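ForH (Streptomyces kaniharaensis, PDB 6NKO) is of unknown function but resembles the IMP cyclohydrolase of purine synthesis and probably takes part in formycin A biosynthesis. Local coordinates at residues A23-S28 against I112-N117; N32-A37 against R55-A60; K151-V156 against R186-A191. All coordinates share one frame; numbering follows the deposited sequence.

In the fold
The three contacts worked through here come from one α/β fold built on a parallel sheet in which strand 22-26 lies between 46-49 and 114-117. Contact 1 joins strands 22-26 and 114-117, far apart in sequence. Contact 2, made by the intervening chain, packs helix 33-42 on helix 51-59; its centre is about 12 Å from that of contact 1, and Ile33 and Ala37 rest on Leu25. Contact 3 comes later and sets the loop between helix 141-151 and strand 157-159 against helix 184-212, about 13 Å from contact 1 centre to centre; Val156 touches Ile112 and Val115. Contacts 2 and 3 lie about 24 Å apart between centres. Together the three tie the sheet to helices at different places.

Contact 1. Residues A23-S28 against I112-N117; sequences AVLAVS and IDLVCN
The carboxamide of Asn117 reaches the backbone carbonyl of Ala26, with ND2 2.8 Å from Ala26 O. The donor lies in the carbonyl plane, yet the oxygen sits 18° out of the amide plane of Asn117. With CG anti to the backbone N (chi1 -177°), the side chain swings back toward the neighbouring strand. ND2 also donates to Asp139 OD2, so two acceptors hold the amide, and Asn117 CA lies 3.2 Å from the same Ala26 O in a CA-H...O contact.

Behind this end runs a regular parallel ladder. Val24 N donates to Leu114 O and Val24 O accepts from Cys116 N, both at 2.9 Å; Ala26 N then meets Cys116 O at a short 2.6 Å. Ala23, Leu25, Leu114 and Cys116 share one face, where Leu25 CD1 lies 3.9 Å from Cys116 CB. Val24 is on the other, its CG2 resting 3.8 Å from both CG2 and CD1 of Ile112.

The pair is wholly buried. Helices 33-42 and 165-174 cover the face of Ala23, Leu25, Leu114 and Cys116, helix 141-151 lies over Ala26, Val115 and Asn117, and strand 46-49 continues the sheet beyond 22-26.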
loop_
_atom_site.group_PDB
_atom_site.type_symbol
_atom_site.label_atom_id
_atom_site.label_comp_id
_atom_site.label_asym_id
_atom_site.label_seq_id
_atom_site.Cartn_x
_atom_site.Cartn_y
_atom_site.Cartn_z
ATOM N N ALA A 23 -4.885 4.341 -7.348
ATOM C CA ALA A 23 -3.909 4.197 -6.272
ATOM C C ALA A 23 -4.586 3.656 -5.019
ATOM O O ALA A 23 -5.752 3.963 -4.758
ATOM C CB ALA A 23 -3.238 5.529 -5.939
ATOM N N VAL A 24 -3.848 2.865 -4.237
ATOM C CA VAL A 24 -4.324 2.324 -2.965
ATOM C C VAL A 24 -3.429 2.865 -1.858
ATOM O O VAL A 24 -2.217 2.614 -1.855
ATOM C CB VAL A 24 -4.335 0.786 -2.960
ATOM C CG1 VAL A 24 -4.810 0.255 -1.607
ATOM C CG2 VAL A 24 -5.214 0.255 -4.080
ATOM N N LEU A 25 -4.025 3.591 -0.914
ATOM C CA LEU A 25 -3.298 4.233 0.179
ATOM C C LEU A 25 -3.618 3.491 1.472
ATOM O O LEU A 25 -4.717 3.631 2.017
ATOM C CB LEU A 25 -3.673 5.711 0.285
ATOM C CG LEU A 25 -2.840 6.745 -0.480
ATOM C CD1 LEU A 25 -2.439 6.257 -1.864
ATOM C CD2 LEU A 25 -3.599 8.060 -0.580
ATOM N N ALA A 26 -2.656 2.705 1.964
ATOM C CA ALA A 26 -2.824 1.907 3.181
ATOM C C ALA A 26 -1.669 2.216 4.136
ATOM O O ALA A 26 -0.818 1.365 4.398
ATOM C CB ALA A 26 -2.891 0.415 2.857
ATOM N N VAL A 27 -1.649 3.436 4.668
ATOM C CA VAL A 27 -0.539 3.915 5.482
ATOM C C VAL A 27 -0.993 4.069 6.925
ATOM O O VAL A 27 -2.131 4.473 7.195
ATOM C CB VAL A 27 0.035 5.242 4.940
ATOM C CG1 VAL A 27 0.611 5.040 3.547
ATOM C CG2 VAL A 27 -1.026 6.331 4.934
ATOM N N SER A 28 -0.099 3.727 7.852
ATOM C CA SER A 28 -0.292 4.003 9.269
ATOM C C SER A 28 0.392 5.301 9.678
ATOM O O SER A 28 -0.139 6.052 10.503
ATOM C CB SER A 28 0.240 2.839 10.110
ATOM O OG SER A 28 -0.373 1.618 9.736
ATOM N N ILE A 112 -4.087 -1.739 -10.419
ATOM C CA ILE A 112 -3.684 -0.823 -9.360
ATOM C C ILE A 112 -2.292 -0.315 -9.714
ATOM O O ILE A 112 -1.323 -1.081 -9.725
ATOM C CB ILE A 112 -3.712 -1.496 -7.980
ATOM C CG1 ILE A 112 -5.160 -1.688 -7.516
ATOM C CG2 ILE A 112 -2.940 -0.664 -6.970
ATOM C CD1 ILE A 112 -5.330 -2.735 -6.435
ATOM N N ASP A 113 -2.191 0.978 -10.018
ATOM C CA ASP A 113 -0.944 1.553 -10.502
ATOM C C ASP A 113 -0.007 2.000 -9.390
ATOM O O ASP A 113 1.190 2.176 -9.643
ATOM C CB ASP A 113 -1.237 2.742 -11.421
ATOM C CG ASP A 113 -2.265 2.414 -12.483
ATOM O OD1 ASP A 113 -1.881 1.843 -13.527
ATOM O OD2 ASP A 113 -3.459 2.716 -12.266
ATOM N N LEU A 114 -0.512 2.185 -8.173
ATOM C CA LEU A 114 0.311 2.690 -7.083
ATOM C C LEU A 114 -0.168 2.096 -5.769
ATOM O O LEU A 114 -1.370 2.083 -5.490
ATOM C CB LEU A 114 0.264 4.220 -7.020
ATOM C CG LEU A 114 1.234 4.907 -6.056
ATOM C CD1 LEU A 114 1.854 6.137 -6.708
ATOM C CD2 LEU A 114 0.538 5.278 -4.749
ATOM N N VAL A 115 0.779 1.616 -4.967
ATOM C CA VAL A 115 0.504 1.081 -3.640
ATOM C C VAL A 115 1.324 1.874 -2.634
ATOM O O VAL A 115 2.533 2.056 -2.818
ATOM C CB VAL A 115 0.829 -0.421 -3.550
ATOM C CG1 VAL A 115 0.760 -0.897 -2.102
ATOM C CG2 VAL A 115 -0.121 -1.219 -4.425
ATOM N N CYS A 116 0.666 2.342 -1.578
ATOM C CA CYS A 116 1.301 3.077 -0.492
ATOM C C CYS A 116 0.994 2.358 0.815
ATOM O O CYS A 116 -0.177 2.221 1.185
ATOM C CB CYS A 116 0.794 4.518 -0.447
ATOM S SG CYS A 116 2.012 5.713 0.097
ATOM N N ASN A 117 2.034 1.898 1.510
ATOM C CA ASN A 117 1.846 1.080 2.705
ATOM C C ASN A 117 2.867 1.445 3.775
ATOM O O ASN A 117 4.076 1.408 3.522
ATOM C CB ASN A 117 1.938 -0.412 2.361
ATOM C CG ASN A 117 1.687 -1.306 3.560
ATOM O OD1 ASN A 117 2.467 -2.213 3.844
ATOM N ND2 ASN A 117 0.597 -1.051 4.272
#

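Contact 2. Residues N32-A37 against R55-A60; sequences NIEPLA and RLLRDA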
loop_
_atom_site.group_PDB
_atom_site.type_symbol
_atom_site.label_atom_id
_atom_site.label_comp_id
_atom_site.label_asym_id
_atom_site.label_seq_id
_atom_site.Cartn_x
_atom_site.Cartn_y
_atom_site.Cartn_z
ATOM N N ASN A 32 2.705 13.315 5.047
ATOM C CA ASN A 32 2.717 13.622 3.617
ATOM C C ASN A 32 1.644 12.884 2.828
ATOM O O ASN A 32 1.671 12.914 1.590
ATOM C CB ASN A 32 4.082 13.335 2.978
ATOM C CG ASN A 32 5.192 14.171 3.570
ATOM O OD1 ASN A 32 4.941 15.160 4.257
ATOM N ND2 ASN A 32 6.434 13.778 3.306
ATOM N N ILE A 33 0.692 12.224 3.496
ATOM C CA ILE A 33 -0.290 11.434 2.757
ATOM C C ILE A 33 -1.311 12.330 2.062
ATOM O O ILE A 33 -1.876 11.948 1.029
ATOM C CB ILE A 33 -0.974 10.410 3.684
ATOM C CG1 ILE A 33 -1.514 9.234 2.867
ATOM C CG2 ILE A 33 -2.104 11.054 4.482
ATOM C CD1 ILE A 33 -0.508 8.640 1.901
ATOM N N GLU A 34 -1.561 13.527 2.596
ATOM C CA GLU A 34 -2.562 14.409 2.004
ATOM C C GLU A 34 -2.056 15.086 0.730
ATOM O O GLU A 34 -2.802 15.144 -0.255
ATOM C CB GLU A 34 -3.032 15.461 3.013
ATOM C CG GLU A 34 -4.207 16.290 2.514
ATOM C CD GLU A 34 -4.715 17.281 3.542
ATOM O OE1 GLU A 34 -4.233 17.247 4.694
ATOM O OE2 GLU A 34 -5.600 18.094 3.197
ATOM N N PRO A 35 -0.826 15.617 0.687
ATOM C CA PRO A 35 -0.344 16.171 -0.590
ATOM C C PRO A 35 -0.237 15.130 -1.688
ATOM O O PRO A 35 -0.299 15.482 -2.872
ATOM C CB PRO A 35 1.030 16.756 -0.231
ATOM C CG PRO A 35 0.987 16.967 1.231
ATOM C CD PRO A 35 0.146 15.856 1.771
ATOM N N LEU A 36 -0.070 13.854 -1.332
ATOM C CA LEU A 36 -0.025 12.803 -2.340
ATOM C C LEU A 36 -1.426 12.453 -2.828
ATOM O O LEU A 36 -1.682 12.433 -4.036
ATOM C CB LEU A 36 0.679 11.566 -1.778
ATOM C CG LEU A 36 0.767 10.348 -2.702
ATOM C CD1 LEU A 36 1.661 10.641 -3.898
ATOM C CD2 LEU A 36 1.265 9.126 -1.944
ATOM N N ALA A 37 -2.349 12.188 -1.898
ATOM C CA ALA A 37 -3.722 11.865 -2.277
ATOM C C ALA A 37 -4.354 13.000 -3.072
ATOM O O ALA A 37 -4.996 12.770 -4.103
ATOM C CB ALA A 37 -4.550 11.558 -1.030
ATOM N N ARG A 55 -10.746 8.125 6.584
ATOM C CA ARG A 55 -11.456 9.100 7.407
ATOM C C ARG A 55 -10.711 10.426 7.456
ATOM O O ARG A 55 -11.332 11.496 7.466
ATOM C CB ARG A 55 -11.663 8.547 8.818
ATOM C CG ARG A 55 -12.588 9.391 9.686
ATOM C CD ARG A 55 -14.051 9.152 9.341
ATOM N NE ARG A 55 -14.512 10.030 8.268
ATOM C CZ ARG A 55 -15.502 9.734 7.433
ATOM N NH1 ARG A 55 -16.146 8.580 7.545
ATOM N NH2 ARG A 55 -15.851 10.594 6.485
ATOM N N LEU A 56 -9.379 10.377 7.474
ATOM C CA LEU A 56 -8.595 11.607 7.499
ATOM C C LEU A 56 -8.730 12.377 6.191
ATOM O O LEU A 56 -8.900 13.601 6.201
ATOM C CB LEU A 56 -7.130 11.283 7.782
ATOM C CG LEU A 56 -6.145 12.444 7.654
ATOM C CD1 LEU A 56 -6.106 13.249 8.943
ATOM C CD2 LEU A 56 -4.761 11.932 7.292
ATOM N N LEU A 57 -8.662 11.678 5.056
ATOM C CA LEU A 57 -8.709 12.365 3.770
ATOM C C LEU A 57 -10.109 12.873 3.452
ATOM O O LEU A 57 -10.254 13.937 2.840
ATOM C CB LEU A 57 -8.216 11.439 2.658
ATOM C CG LEU A 57 -6.743 11.027 2.711
ATOM C CD1 LEU A 57 -6.447 9.975 1.654
ATOM C CD2 LEU A 57 -5.832 12.235 2.542
ATOM N N ARG A 58 -11.147 12.137 3.857
ATOM C CA ARG A 58 -12.512 12.569 3.575
ATOM C C ARG A 58 -12.913 13.749 4.451
ATOM O O ARG A 58 -13.619 14.656 3.994
ATOM C CB ARG A 58 -13.484 11.403 3.764
ATOM C CG ARG A 58 -13.860 10.707 2.465
ATOM C CD ARG A 58 -15.339 10.871 2.151
ATOM N NE ARG A 58 -15.658 10.459 0.787
ATOM C CZ ARG A 58 -16.518 11.092 -0.003
ATOM N NH1 ARG A 58 -17.151 12.172 0.432
ATOM N NH2 ARG A 58 -16.748 10.646 -1.232
ATOM N N ASP A 59 -12.480 13.755 5.716
ATOM C CA ASP A 59 -12.727 14.915 6.566
ATOM C C ASP A 59 -12.024 16.153 6.028
ATOM O O ASP A 59 -12.487 17.278 6.250
ATOM C CB ASP A 59 -12.283 14.628 8.001
ATOM C CG ASP A 59 -13.176 13.620 8.701
ATOM O OD1 ASP A 59 -14.264 13.312 8.169
ATOM O OD2 ASP A 59 -12.786 13.132 9.782
ATOM N N ALA A 60 -10.907 15.966 5.323
ATOM C CA ALA A 60 -10.218 17.057 4.646
ATOM C C ALA A 60 -10.845 17.398 3.299
ATOM O O ALA A 60 -10.325 18.268 2.595
ATOM C CB ALA A 60 -8.738 16.708 4.456
#
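Leu57 pushes its branched end against helix 33-37, and apolar packing makes up the greater part of the contact. CG stands anti to the carbonyl carbon (chi1 -66°) and sends both methyls across: CD1 comes 3.6 Å from Ala37 CB, while CD2 lies 3.9 Å from the same methyl and 4.0 Å from Glu34 CA. The leucine end thus sits against Glu34 and Ala37, residues about one turn apart. Beside it, Ile33 and Leu56 cross obliquely, meeting through their methyls CG2 and CD2 at 4.0 Å.

One polar group, the carboxylate of Glu34, reaches the other segment without a hydrogen bond. The extended chain of Glu34 runs along the margin until OE2 is 3.7 Å from Ala60 CB, a contact of carboxylate with methyl. The salt bridge here stays within one helix: Arg55 NE lies 3.3 Å from Asp59 OD1, which it meets from above the carboxylate plane.

The axes of segments 33-37 and 55-59 come no nearer than 10.8 Å and cross at -66°, a spacing bridged by side chains. No hydrogen bond joins the two segments. Cohesion therefore rests on methyl contacts, with Ile33, Ala37 and Leu57 all continuing inward onto Leu25 of the sheet, while charged groups keep to the more exposed side.

Contact 3. Residues K151-V156 against R186-A191; sequences KNFEHV and RRLALA
Phe153, which buries the most surface here, lays one ring face against the backbone of helix 184-212. Leu188 CA stands over the ring centre, 4.1 Å from the centroid and 9° off the normal, a CH-pi contact, and Leu188 CB lies over the same face, 3.9 Å from Phe153 CZ. CG takes the position between the backbone N and the carbonyl carbon (chi1 63°), which turns the ring toward the helix. Ala191 CB approaches obliquely, 3.7 Å from Phe153 CD2, and itself touches Ala150 of helix 141-151.

Arg187 follows in buried area and supplies the polar grip. Its chain runs extended from CG to NE past Phe153 O, and NH1 then donates to that oxygen at 2.8 Å. The oxygen lies in the guanidinium plane, whereas NH1 is tilted 27° from the carbonyl plane of Phe153. Glu154 O sits over one guanidinium face, 3.6 Å from NH1. NE donates to Val182 O, and NH2 donates to Pro179 O and to a water 2.9 Å away, which makes a weak bond to His155 O. Several bonds thus fix the rotation of this buried group.

The loop belongs to a β-α-β crossover from strand 114-117 through helix 141-151 to strand 157-159, and the long C-terminal helix packs over the loop that returns to the sheet, with one arginine gathering main-chain carbonyls from separate loops.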
loop_
_atom_site.group_PDB
_atom_site.type_symbol
_atom_site.label_atom_id
_atom_site.label_comp_id
_atom_site.label_asym_id
_atom_site.label_seq_id
_atom_site.Cartn_x
_atom_site.Cartn_y
_atom_site.Cartn_z
ATOM N N LYS A 151 7.463 -6.448 -6.344
ATOM C CA LYS A 151 7.784 -7.535 -7.264
ATOM C C LYS A 151 7.327 -7.206 -8.680
ATOM O O LYS A 151 7.995 -7.564 -9.656
ATOM C CB LYS A 151 7.146 -8.838 -6.780
ATOM C CG LYS A 151 7.335 -10.006 -7.733
ATOM C CD LYS A 151 6.681 -11.269 -7.208
ATOM C CE LYS A 151 6.643 -12.349 -8.279
ATOM N NZ LYS A 151 6.552 -13.715 -7.691
ATOM N N ASN A 152 6.199 -6.510 -8.808
ATOM C CA ASN A 152 5.649 -6.134 -10.105
ATOM C C ASN A 152 5.865 -4.645 -10.360
ATOM O O ASN A 152 4.929 -3.936 -10.744
ATOM C CB ASN A 152 4.159 -6.481 -10.154
ATOM C CG ASN A 152 3.652 -6.725 -11.562
ATOM O OD1 ASN A 152 4.423 -7.018 -12.476
ATOM N ND2 ASN A 152 2.341 -6.604 -11.742
ATOM N N PHE A 153 7.095 -4.162 -10.153
ATOM C CA PHE A 153 7.337 -2.721 -10.144
ATOM C C PHE A 153 7.211 -2.082 -11.523
ATOM O O PHE A 153 7.049 -0.861 -11.609
ATOM C CB PHE A 153 8.714 -2.406 -9.541
ATOM C CG PHE A 153 9.880 -2.957 -10.324
ATOM C CD1 PHE A 153 10.337 -2.318 -11.469
ATOM C CD2 PHE A 153 10.544 -4.092 -9.893
ATOM C CE1 PHE A 153 11.410 -2.818 -12.183
ATOM C CE2 PHE A 153 11.622 -4.593 -10.601
ATOM C CZ PHE A 153 12.054 -3.956 -11.747
ATOM N N GLU A 154 7.292 -2.865 -12.599
ATOM C CA GLU A 154 7.092 -2.300 -13.929
ATOM C C GLU A 154 5.667 -1.805 -14.133
ATOM O O GLU A 154 5.442 -0.931 -14.976
ATOM C CB GLU A 154 7.438 -3.330 -15.004
ATOM C CG GLU A 154 8.930 -3.544 -15.210
ATOM C CD GLU A 154 9.247 -4.918 -15.768
ATOM O OE1 GLU A 154 9.385 -5.045 -17.004
ATOM O OE2 GLU A 154 9.352 -5.874 -14.971
ATOM N N HIS A 155 4.704 -2.334 -13.376
ATOM C CA HIS A 155 3.305 -1.976 -13.541
ATOM C C HIS A 155 2.655 -1.416 -12.284
ATOM O O HIS A 155 1.523 -0.927 -12.366
ATOM C CB HIS A 155 2.506 -3.197 -14.026
ATOM C CG HIS A 155 3.154 -3.918 -15.167
ATOM N ND1 HIS A 155 3.570 -3.274 -16.313
ATOM C CD2 HIS A 155 3.470 -5.224 -15.334
ATOM C CE1 HIS A 155 4.108 -4.153 -17.138
ATOM N NE2 HIS A 155 4.061 -5.344 -16.568
ATOM N N VAL A 156 3.319 -1.479 -11.130
ATOM C CA VAL A 156 2.816 -0.890 -9.893
ATOM C C VAL A 156 3.948 -0.122 -9.230
ATOM O O VAL A 156 5.067 -0.634 -9.112
ATOM C CB VAL A 156 2.257 -1.948 -8.919
ATOM C CG1 VAL A 156 1.338 -1.287 -7.902
ATOM C CG2 VAL A 156 1.527 -3.058 -9.665
ATOM N N ARG A 186 13.616 4.273 -11.625
ATOM C CA ARG A 186 13.121 4.730 -10.331
ATOM C C ARG A 186 12.238 3.677 -9.670
ATOM O O ARG A 186 12.216 3.574 -8.437
ATOM C CB ARG A 186 12.363 6.048 -10.496
ATOM C CG ARG A 186 11.748 6.598 -9.215
ATOM C CD ARG A 186 12.811 7.130 -8.261
ATOM N NE ARG A 186 12.218 7.774 -7.091
ATOM C CZ ARG A 186 12.720 7.705 -5.861
ATOM N NH1 ARG A 186 13.831 7.019 -5.631
ATOM N NH2 ARG A 186 12.107 8.324 -4.858
ATOM N N ARG A 187 11.525 2.878 -10.467
ATOM C CA ARG A 187 10.638 1.868 -9.902
ATOM C C ARG A 187 11.424 0.758 -9.211
ATOM O O ARG A 187 11.027 0.283 -8.140
ATOM C CB ARG A 187 9.739 1.295 -10.999
ATOM C CG ARG A 187 8.606 2.223 -11.409
ATOM C CD ARG A 187 8.139 1.958 -12.832
ATOM N NE ARG A 187 6.992 2.791 -13.184
ATOM C CZ ARG A 187 5.732 2.503 -12.871
ATOM N NH1 ARG A 187 5.451 1.392 -12.202
ATOM N NH2 ARG A 187 4.752 3.322 -13.228
ATOM N N LEU A 188 12.544 0.335 -9.803
ATOM C CA LEU A 188 13.343 -0.721 -9.189
ATOM C C LEU A 188 13.986 -0.244 -7.892
ATOM O O LEU A 188 14.084 -1.009 -6.924
ATOM C CB LEU A 188 14.406 -1.215 -10.173
ATOM C CG LEU A 188 15.624 -1.944 -9.598
ATOM C CD1 LEU A 188 15.234 -3.299 -9.022
ATOM C CD2 LEU A 188 16.693 -2.104 -10.667
ATOM N N ALA A 189 14.426 1.016 -7.850
ATOM C CA ALA A 189 14.985 1.559 -6.615
ATOM C C ALA A 189 13.940 1.589 -5.507
ATOM O O ALA A 189 14.245 1.284 -4.347
ATOM C CB ALA A 189 15.550 2.959 -6.862
ATOM N N LEU A 190 12.702 1.960 -5.843
ATOM C CA LEU A 190 11.630 1.924 -4.855
ATOM C C LEU A 190 11.265 0.493 -4.485
ATOM O O LEU A 190 10.907 0.223 -3.332
ATOM C CB LEU A 190 10.400 2.663 -5.384
ATOM C CG LEU A 190 10.467 4.190 -5.430
ATOM C CD1 LEU A 190 9.292 4.752 -6.218
ATOM C CD2 LEU A 190 10.506 4.777 -4.025
ATOM N N ALA A 191 11.355 -0.431 -5.443
ATOM C CA ALA A 191 11.017 -1.822 -5.166
ATOM C C ALA A 191 12.021 -2.447 -4.207
ATOM O O ALA A 191 11.639 -3.128 -3.249
ATOM C CB ALA A 191 10.942 -2.614 -6.472
HETATM O O HOH W 1 2.450 1.995 -11.983
#